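Local coordinates for protein diaminopimelate decarboxylase (Phaeodactylum tricornutum, PDB 7JPJ) that probably catalyses the pyridoxal 5'-phosphate-dependent decarboxylation of diaminopimelate in lysine biosynthesis, working as an obligate dimer, at residues 63-68 against 90-95; 129-134 against 138-143; 362-367 against 374-379. One frame throughout, in Å; residues are numbered along the deposited sequence.

Contact 1: residues 63-68 against 90-95; sequences PNASIL and MDAGVP
Ala-65 and Ala-92 meet methyl to methyl, and no flat group lies between them: neither segment offers the other an aromatic face, an amide or a carboxylate edge. The two CB atoms of Ala-65 and Ala-92 are 3.9 Å apart. Ala-92 CB also receives Leu-68, one turn further along helix 65-73. The backbone places Leu-68 CB 3.9 Å from Ala-92 CB, and the first torsion, with CG anti to the carbonyl carbon (chi1 -67°), helps bring CD1 to the same methyl, also at 3.9 Å.

The amide of Asn-64 is divided: as N-cap residue it accepts from Ser-66 N through OD1 at 2.9 Å, the donor tilted 23° from the carbonyl plane, while its ND2 bonds to Glu-412 OE1. At the other segment, Gly-93 takes positive phi (98°) and ends helix 83-91 in a Schellman motif, after which Val-94 points toward the other segment, its CG2 4.5 Å from Leu-68 O.

The contact thus joins the start of one helix to the end of the next in the TIM-barrel-like pyridoxal-binding domain, where Leu-68 also packs on Tyr-57 of strand 53-58. Glu-437 of the second subunit makes a weak hydrogen bond to Ala-65 N close by. Between the two segments the contact is aliphatic; the hydrogen bonds lie around it, among them one from Lys-69 NZ to Ala-92 O.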
loop_
_atom_site.group_PDB
_atom_site.type_symbol
_atom_site.label_atom_id
_atom_site.label_comp_id
_atom_site.label_asym_id
_atom_site.label_seq_id
_atom_site.Cartn_x
_atom_site.Cartn_y
_atom_site.Cartn_z
ATOM N N PRO A 63 10.286 -7.842 8.341
ATOM C CA PRO A 63 10.878 -7.548 9.653
ATOM C C PRO A 63 10.486 -8.502 10.774
ATOM O O PRO A 63 10.698 -8.173 11.945
ATOM C CB PRO A 63 10.370 -6.128 9.943
ATOM C CG PRO A 63 9.111 -5.974 9.103
ATOM C CD PRO A 63 9.014 -7.128 8.140
ATOM N N ASN A 64 9.933 -9.670 10.451
ATOM C CA ASN A 64 9.545 -10.613 11.496
ATOM C C ASN A 64 10.753 -11.029 12.328
ATOM O O ASN A 64 11.839 -11.281 11.798
ATOM C CB ASN A 64 8.880 -11.848 10.888
ATOM C CG ASN A 64 8.301 -12.776 11.945
ATOM O OD1 ASN A 64 9.032 -13.520 12.600
ATOM N ND2 ASN A 64 6.985 -12.731 12.120
ATOM N N ALA A 65 10.550 -11.105 13.646
ATOM C CA ALA A 65 11.665 -11.322 14.562
ATOM C C ALA A 65 12.333 -12.671 14.328
ATOM O O ALA A 65 13.558 -12.795 14.455
ATOM C CB ALA A 65 11.185 -11.207 16.007
ATOM N N SER A 66 11.547 -13.694 13.983
ATOM C CA SER A 66 12.129 -15.001 13.696
ATOM C C SER A 66 13.097 -14.927 12.522
ATOM O O SER A 66 14.162 -15.555 12.546
ATOM C CB SER A 66 11.023 -16.020 13.419
ATOM O OG SER A 66 10.192 -16.183 14.555
ATOM N N ILE A 67 12.749 -14.164 11.485
ATOM C CA ILE A 67 13.676 -13.972 10.372
ATOM C C ILE A 67 14.935 -13.259 10.850
ATOM O O ILE A 67 16.057 -13.625 10.476
ATOM C CB ILE A 67 12.987 -13.205 9.227
ATOM C CG1 ILE A 67 11.661 -13.874 8.857
ATOM C CG2 ILE A 67 13.900 -13.119 8.014
ATOM C CD1 ILE A 67 11.814 -15.271 8.290
ATOM N N LEU A 68 14.772 -12.235 11.693
ATOM C CA LEU A 68 15.930 -11.552 12.260
ATOM C C LEU A 68 16.769 -12.506 13.100
ATOM O O LEU A 68 17.999 -12.526 12.992
ATOM C CB LEU A 68 15.479 -10.360 13.102
ATOM C CG LEU A 68 14.825 -9.193 12.367
ATOM C CD1 LEU A 68 14.560 -8.059 13.342
ATOM C CD2 LEU A 68 15.697 -8.729 11.215
ATOM N N MET A 90 16.795 -4.690 17.747
ATOM C CA MET A 90 17.371 -4.941 19.060
ATOM C C MET A 90 16.405 -5.709 19.951
ATOM O O MET A 90 16.838 -6.409 20.873
ATOM C CB MET A 90 17.785 -3.622 19.709
ATOM C CG MET A 90 19.048 -3.036 19.106
ATOM S SD MET A 90 19.663 -1.598 19.995
ATOM C CE MET A 90 18.223 -0.532 19.929
ATOM N N ASP A 91 15.099 -5.603 19.687
ATOM C CA ASP A 91 14.130 -6.400 20.431
ATOM C C ASP A 91 14.231 -7.877 20.077
ATOM O O ASP A 91 13.953 -8.735 20.923
ATOM C CB ASP A 91 12.716 -5.885 20.171
ATOM C CG ASP A 91 12.332 -4.749 21.100
ATOM O OD1 ASP A 91 12.980 -4.609 22.160
ATOM O OD2 ASP A 91 11.387 -3.995 20.772
ATOM N N ALA A 92 14.629 -8.194 18.843
ATOM C CA ALA A 92 14.780 -9.575 18.396
ATOM C C ALA A 92 16.107 -10.196 18.813
ATOM O O ALA A 92 16.377 -11.346 18.447
ATOM C CB ALA A 92 14.633 -9.652 16.875
ATOM N N GLY A 93 16.937 -9.472 19.561
ATOM C CA GLY A 93 18.206 -9.984 20.027
ATOM C C GLY A 93 19.410 -9.575 19.210
ATOM O O GLY A 93 20.525 -9.998 19.532
ATOM N N VAL A 94 19.227 -8.777 18.169
ATOM C CA VAL A 94 20.372 -8.345 17.361
ATOM C C VAL A 94 21.185 -7.329 18.156
ATOM O O VAL A 94 20.622 -6.326 18.630
ATOM C CB VAL A 94 19.894 -7.755 16.032
ATOM C CG1 VAL A 94 21.066 -7.189 15.245
ATOM C CG2 VAL A 94 19.164 -8.811 15.215
ATOM N N PRO A 95 22.485 -7.546 18.351
ATOM C CA PRO A 95 23.298 -6.544 19.046
ATOM C C PRO A 95 23.396 -5.265 18.232
ATOM O O PRO A 95 23.286 -5.274 17.003
ATOM C CB PRO A 95 24.667 -7.224 19.185
ATOM C CG PRO A 95 24.403 -8.688 18.970
ATOM C CD PRO A 95 23.264 -8.744 18.004
#

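Contact 2: residues 129-134 against 138-143; sequences ERFGEH and KGAKVG
Phe-131 carries its CG anti to the backbone N (chi1 -171°), which sends the ring off helix 125-134 straight at Val-142, whose CG2 is likewise anti to its own N and comes from the opposite direction. The methyl lands over the middle of one ring face: Val-142 CG2 is 3.9 Å from the centroid of the Phe-131 ring and 10° off the normal, a CH-pi contact. Val-142 CB follows at 3.7 Å from Phe-131 CE2. Ala-140 adds its methyl at an oblique angle to the ring, CB lying 3.6 Å from the same CE2 of Phe-131. Between these two residues the backbone itself joins in, as Lys-141 O approaches Phe-131 CZ obliquely at 3.6 Å.

Helix 125-134 is the crossover of a beta-alpha-beta unit, between the parallel strands 119-122 and 141-147 of the TIM-barrel-like domain, and the ring anchors it to the second of these. Side chains alternate as the chain enters strand 141-147: Ala-140, just before it, and Val-142 point toward the helix, whereas Lys-141 points away and packs on Glu-196 and Glu-198. With an alanine at Phe-131, the CG2 methyl of Val-142 would probably lose its CH-pi partner and Ala-140 CB the ring beside it, opening a gap between helix and strand. The ring has further company in Phe-110 and Val-114 of helix 110-116, in Leu-195, and in Tyr-135, whose plane is turned about 50° from it.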
loop_
_atom_site.group_PDB
_atom_site.type_symbol
_atom_site.label_atom_id
_atom_site.label_comp_id
_atom_site.label_asym_id
_atom_site.label_seq_id
_atom_site.Cartn_x
_atom_site.Cartn_y
_atom_site.Cartn_z
ATOM N N GLU A 129 25.844 17.079 9.678
ATOM C CA GLU A 129 26.033 18.231 10.552
ATOM C C GLU A 129 25.405 17.998 11.920
ATOM O O GLU A 129 25.986 18.374 12.945
ATOM C CB GLU A 129 25.458 19.486 9.899
ATOM C CG GLU A 129 26.284 20.007 8.734
ATOM C CD GLU A 129 25.607 21.155 8.011
ATOM O OE1 GLU A 129 24.375 21.305 8.157
ATOM O OE2 GLU A 129 26.308 21.908 7.303
ATOM N N ARG A 130 24.220 17.380 11.959
ATOM C CA ARG A 130 23.606 17.049 13.242
ATOM C C ARG A 130 24.457 16.049 14.015
ATOM O O ARG A 130 24.607 16.160 15.238
ATOM C CB ARG A 130 22.193 16.504 13.024
ATOM C CG ARG A 130 21.200 17.530 12.486
ATOM C CD ARG A 130 19.832 16.910 12.246
ATOM N NE ARG A 130 19.233 16.429 13.487
ATOM C CZ ARG A 130 18.142 15.672 13.549
ATOM N NH1 ARG A 130 17.521 15.303 12.435
ATOM N NH2 ARG A 130 17.673 15.281 14.728
ATOM N N PHE A 131 25.027 15.064 13.316
ATOM C CA PHE A 131 25.943 14.127 13.958
ATOM C C PHE A 131 27.192 14.843 14.457
ATOM O O PHE A 131 27.639 14.623 15.589
ATOM C CB PHE A 131 26.311 13.013 12.977
ATOM C CG PHE A 131 27.087 11.885 13.594
ATOM C CD1 PHE A 131 26.432 10.808 14.166
ATOM C CD2 PHE A 131 28.472 11.897 13.592
ATOM C CE1 PHE A 131 27.145 9.765 14.727
ATOM C CE2 PHE A 131 29.187 10.862 14.153
ATOM C CZ PHE A 131 28.522 9.793 14.722
ATOM N N GLY A 132 27.764 15.716 13.625
ATOM C CA GLY A 132 28.973 16.419 14.021
ATOM C C GLY A 132 28.745 17.412 15.146
ATOM O O GLY A 132 29.616 17.605 15.998
ATOM N N GLU A 133 27.579 18.065 15.158
ATOM C CA GLU A 133 27.247 18.978 16.249
ATOM C C GLU A 133 27.230 18.254 17.589
ATOM O O GLU A 133 27.638 18.815 18.614
ATOM C CB GLU A 133 25.891 19.643 15.990
ATOM C CG GLU A 133 25.925 20.816 15.017
ATOM C CD GLU A 133 24.540 21.381 14.715
ATOM O OE1 GLU A 133 24.457 22.362 13.945
ATOM O OE2 GLU A 133 23.537 20.849 15.244
ATOM N N HIS A 134 26.770 17.004 17.601
ATOM C CA HIS A 134 26.627 16.271 18.853
ATOM C C HIS A 134 27.931 15.616 19.293
ATOM O O HIS A 134 28.156 15.446 20.497
ATOM C CB HIS A 134 25.529 15.216 18.714
ATOM C CG HIS A 134 25.067 14.648 20.020
ATOM N ND1 HIS A 134 25.662 13.552 20.606
ATOM C CD2 HIS A 134 24.071 15.028 20.856
ATOM C CE1 HIS A 134 25.051 13.278 21.745
ATOM N NE2 HIS A 134 24.081 14.159 21.920
ATOM N N LYS A 138 35.957 14.561 18.638
ATOM C CA LYS A 138 36.015 13.424 19.555
ATOM C C LYS A 138 36.883 12.244 19.101
ATOM O O LYS A 138 37.439 11.552 19.960
ATOM C CB LYS A 138 34.595 12.947 19.874
ATOM C CG LYS A 138 33.990 13.691 21.060
ATOM C CD LYS A 138 32.555 13.283 21.346
ATOM C CE LYS A 138 31.958 14.145 22.456
ATOM N NZ LYS A 138 32.779 14.119 23.704
ATOM N N GLY A 139 36.987 11.930 17.807
ATOM C CA GLY A 139 36.098 12.346 16.743
ATOM C C GLY A 139 35.369 11.104 16.288
ATOM O O GLY A 139 35.987 10.145 15.823
ATOM N N ALA A 140 34.049 11.118 16.450
ATOM C CA ALA A 140 33.261 9.915 16.242
ATOM C C ALA A 140 33.406 9.406 14.815
ATOM O O ALA A 140 33.505 10.185 13.862
ATOM C CB ALA A 140 31.793 10.191 16.561
ATOM N N LYS A 141 33.449 8.085 14.677
ATOM C CA LYS A 141 33.409 7.466 13.364
ATOM C C LYS A 141 31.980 7.466 12.844
ATOM O O LYS A 141 31.020 7.384 13.613
ATOM C CB LYS A 141 33.960 6.039 13.415
ATOM C CG LYS A 141 35.464 5.968 13.668
ATOM C CD LYS A 141 35.863 4.763 14.514
ATOM C CE LYS A 141 34.848 4.467 15.613
ATOM N NZ LYS A 141 35.174 3.200 16.341
ATOM N N VAL A 142 31.845 7.571 11.523
ATOM C CA VAL A 142 30.536 7.662 10.892
ATOM C C VAL A 142 30.678 7.192 9.455
ATOM O O VAL A 142 31.761 7.261 8.868
ATOM C CB VAL A 142 29.973 9.104 10.979
ATOM C CG1 VAL A 142 30.697 10.027 10.006
ATOM C CG2 VAL A 142 28.471 9.120 10.735
ATOM N N GLY A 143 29.580 6.684 8.895
ATOM C CA GLY A 143 29.520 6.335 7.495
ATOM C C GLY A 143 28.915 7.461 6.676
ATOM O O GLY A 143 28.211 8.324 7.196
#

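Contact 3: residues 362-367 against 374-379; sequences LMTPAP and AEQELR
Thr-364 OG1 is gripped twice: it donates to Ala-374 O at 3.1 Å, and it is also hydrogen-bonded to Val-352 N on strand 347-353. Toward Ala-374 the hydroxyl approaches almost end-on, with an angle of 170° at the acceptor oxygen. The torsion behind this places OG1 between the backbone N and the carbonyl carbon (chi1 49°), with the methyl CG2 anti to that carbonyl carbon and turned to Gln-376. A second link joins the same two residues through the backbone, Ala-374 N to Thr-364 O at 3.1 Å; it is weak, bent to 133° at the hydrogen. Thr-364 therefore pairs with Ala-374 through one main-chain bond and one side-chain bond.

This pairing belongs to the beta domain that accompanies the barrel in fold-type III pyridoxal-phosphate decarboxylases, where strand 373-379 runs antiparallel to strand 347-353 in a mixed sheet. Gln-376 and Leu-378 bond through their backbones to Val-350 and Glu-348, and Met-363 to Val-352, so both segments reach strand 347-353. Ala-366, bonded through its backbone to Gln-372, helps close the intervening loop.

Around the polar pair, methyl groups lie against polar atoms. Ala-374 CB sits against the main chain of the facing segment, 3.5 Å from Pro-365 O and 3.7 Å from Ala-366 N. Gln-376, extended beyond CG, crosses Thr-364 obliquely, its NE2 lying 3.7 Å from Thr-364 CG2; both side chains also rest on Ile-331 of strand 331-334.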
loop_
_atom_site.group_PDB
_atom_site.type_symbol
_atom_site.label_atom_id
_atom_site.label_comp_id
_atom_site.label_asym_id
_atom_site.label_seq_id
_atom_site.Cartn_x
_atom_site.Cartn_y
_atom_site.Cartn_z
ATOM N N LEU A 362 -6.212 -6.590 -8.301
ATOM C CA LEU A 362 -5.969 -7.626 -9.292
ATOM C C LEU A 362 -4.688 -8.369 -8.936
ATOM O O LEU A 362 -3.673 -7.742 -8.613
ATOM C CB LEU A 362 -5.876 -7.010 -10.689
ATOM C CG LEU A 362 -5.484 -7.888 -11.872
ATOM C CD1 LEU A 362 -6.399 -9.092 -11.961
ATOM C CD2 LEU A 362 -5.542 -7.070 -13.146
ATOM N N MET A 363 -4.738 -9.700 -8.986
ATOM C CA MET A 363 -3.597 -10.533 -8.625
ATOM C C MET A 363 -2.857 -11.103 -9.829
ATOM O O MET A 363 -1.756 -11.637 -9.659
ATOM C CB MET A 363 -4.047 -11.683 -7.718
ATOM C CG MET A 363 -4.478 -11.241 -6.329
ATOM S SD MET A 363 -3.219 -10.254 -5.496
ATOM C CE MET A 363 -2.972 -11.196 -3.990
ATOM N N THR A 364 -3.425 -11.011 -11.031
ATOM C CA THR A 364 -2.781 -11.482 -12.258
ATOM C C THR A 364 -2.801 -10.363 -13.290
ATOM O O THR A 364 -3.590 -10.396 -14.243
ATOM C CB THR A 364 -3.473 -12.731 -12.807
ATOM O OG1 THR A 364 -4.887 -12.511 -12.861
ATOM C CG2 THR A 364 -3.180 -13.932 -11.930
ATOM N N PRO A 365 -1.946 -9.357 -13.137
ATOM C CA PRO A 365 -1.925 -8.250 -14.093
ATOM C C PRO A 365 -0.998 -8.516 -15.272
ATOM O O PRO A 365 -0.159 -9.420 -15.260
ATOM C CB PRO A 365 -1.401 -7.083 -13.245
ATOM C CG PRO A 365 -0.466 -7.740 -12.285
ATOM C CD PRO A 365 -1.013 -9.131 -12.017
ATOM N N ALA A 366 -1.173 -7.701 -16.306
ATOM C CA ALA A 366 -0.244 -7.723 -17.422
ATOM C C ALA A 366 1.130 -7.260 -16.946
ATOM O O ALA A 366 1.221 -6.351 -16.113
ATOM C CB ALA A 366 -0.742 -6.830 -18.559
ATOM N N PRO A 367 2.213 -7.866 -17.438
ATOM C CA PRO A 367 3.551 -7.532 -16.927
ATOM C C PRO A 367 3.886 -6.049 -17.000
ATOM O O PRO A 367 3.981 -5.470 -18.088
ATOM C CB PRO A 367 4.479 -8.359 -17.826
ATOM C CG PRO A 367 3.637 -9.515 -18.250
ATOM C CD PRO A 367 2.250 -8.971 -18.412
ATOM N N ALA A 374 -4.536 -10.111 -17.185
ATOM C CA ALA A 374 -3.769 -11.188 -17.791
ATOM C C ALA A 374 -4.221 -12.504 -17.178
ATOM O O ALA A 374 -4.545 -12.560 -15.989
ATOM C CB ALA A 374 -2.262 -10.994 -17.591
ATOM N N GLU A 375 -4.252 -13.554 -17.993
ATOM C CA GLU A 375 -4.681 -14.874 -17.554
ATOM C C GLU A 375 -3.479 -15.797 -17.420
ATOM O O GLU A 375 -2.569 -15.773 -18.255
ATOM C CB GLU A 375 -5.681 -15.488 -18.535
ATOM C CG GLU A 375 -6.959 -14.696 -18.725
ATOM C CD GLU A 375 -7.935 -15.404 -19.643
ATOM O OE1 GLU A 375 -7.609 -16.519 -20.109
ATOM O OE2 GLU A 375 -9.028 -14.850 -19.897
ATOM N N GLN A 376 -3.487 -16.619 -16.374
ATOM C CA GLN A 376 -2.487 -17.658 -16.183
ATOM C C GLN A 376 -3.145 -19.027 -16.299
ATOM O O GLN A 376 -4.259 -19.234 -15.807
ATOM C CB GLN A 376 -1.794 -17.522 -14.821
ATOM C CG GLN A 376 -1.122 -16.176 -14.590
ATOM C CD GLN A 376 -0.150 -16.194 -13.419
ATOM O OE1 GLN A 376 0.248 -17.258 -12.941
ATOM N NE2 GLN A 376 0.236 -15.011 -12.949
ATOM N N GLU A 377 -2.464 -19.956 -16.965
ATOM C CA GLU A 377 -2.936 -21.333 -17.047
ATOM C C GLU A 377 -2.572 -22.037 -15.745
ATOM O O GLU A 377 -1.389 -22.252 -15.459
ATOM C CB GLU A 377 -2.329 -22.043 -18.254
ATOM C CG GLU A 377 -3.197 -23.156 -18.836
ATOM C CD GLU A 377 -2.508 -23.904 -19.971
ATOM O OE1 GLU A 377 -2.542 -25.157 -19.986
ATOM O OE2 GLU A 377 -1.924 -23.233 -20.849
ATOM N N LEU A 378 -3.580 -22.373 -14.945
ATOM C CA LEU A 378 -3.383 -23.038 -13.665
ATOM C C LEU A 378 -4.237 -24.298 -13.609
ATOM O O LEU A 378 -4.992 -24.607 -14.535
ATOM C CB LEU A 378 -3.715 -22.109 -12.490
ATOM C CG LEU A 378 -3.284 -20.652 -12.627
ATOM C CD1 LEU A 378 -4.167 -19.751 -11.780
ATOM C CD2 LEU A 378 -1.825 -20.499 -12.241
ATOM N N ARG A 379 -4.097 -25.037 -12.511
ATOM C CA ARG A 379 -4.956 -26.187 -12.274
ATOM C C ARG A 379 -6.396 -25.727 -12.102
ATOM O O ARG A 379 -6.665 -24.714 -11.450
ATOM C CB ARG A 379 -4.489 -26.949 -11.031
ATOM C CG ARG A 379 -5.449 -28.032 -10.552
ATOM C CD ARG A 379 -4.984 -28.651 -9.241
ATOM N NE ARG A 379 -5.965 -29.579 -8.680
ATOM C CZ ARG A 379 -6.927 -29.224 -7.832
ATOM N NH1 ARG A 379 -7.041 -27.961 -7.448
ATOM N NH2 ARG A 379 -7.777 -30.130 -7.367
#

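The three contacts follow one another along the chain without touching. Contacts 1 and 2 share the pyridoxal-binding domain, with about 15 Å between nearest atoms and 27 Å between centres. Contact 3 lies across the chain's centre from both, its own centre about 35 Å from that of contact 1 and 51 Å from that of contact 2. In contact 1 the side chain of Leu-68 is about 10 Å from that of Lys-60, the predicted cofactor lysine, although no cofactor is attached there in this structure. Contacts 2 and 3 both lie away from the predicted catalytic residues and the ligand pocket, the side chain of Pro-365 in contact 3 being about 12 Å from bound D-lysine. Contact 1 borders the second subunit; in contact 3 only Leu-362 reaches it.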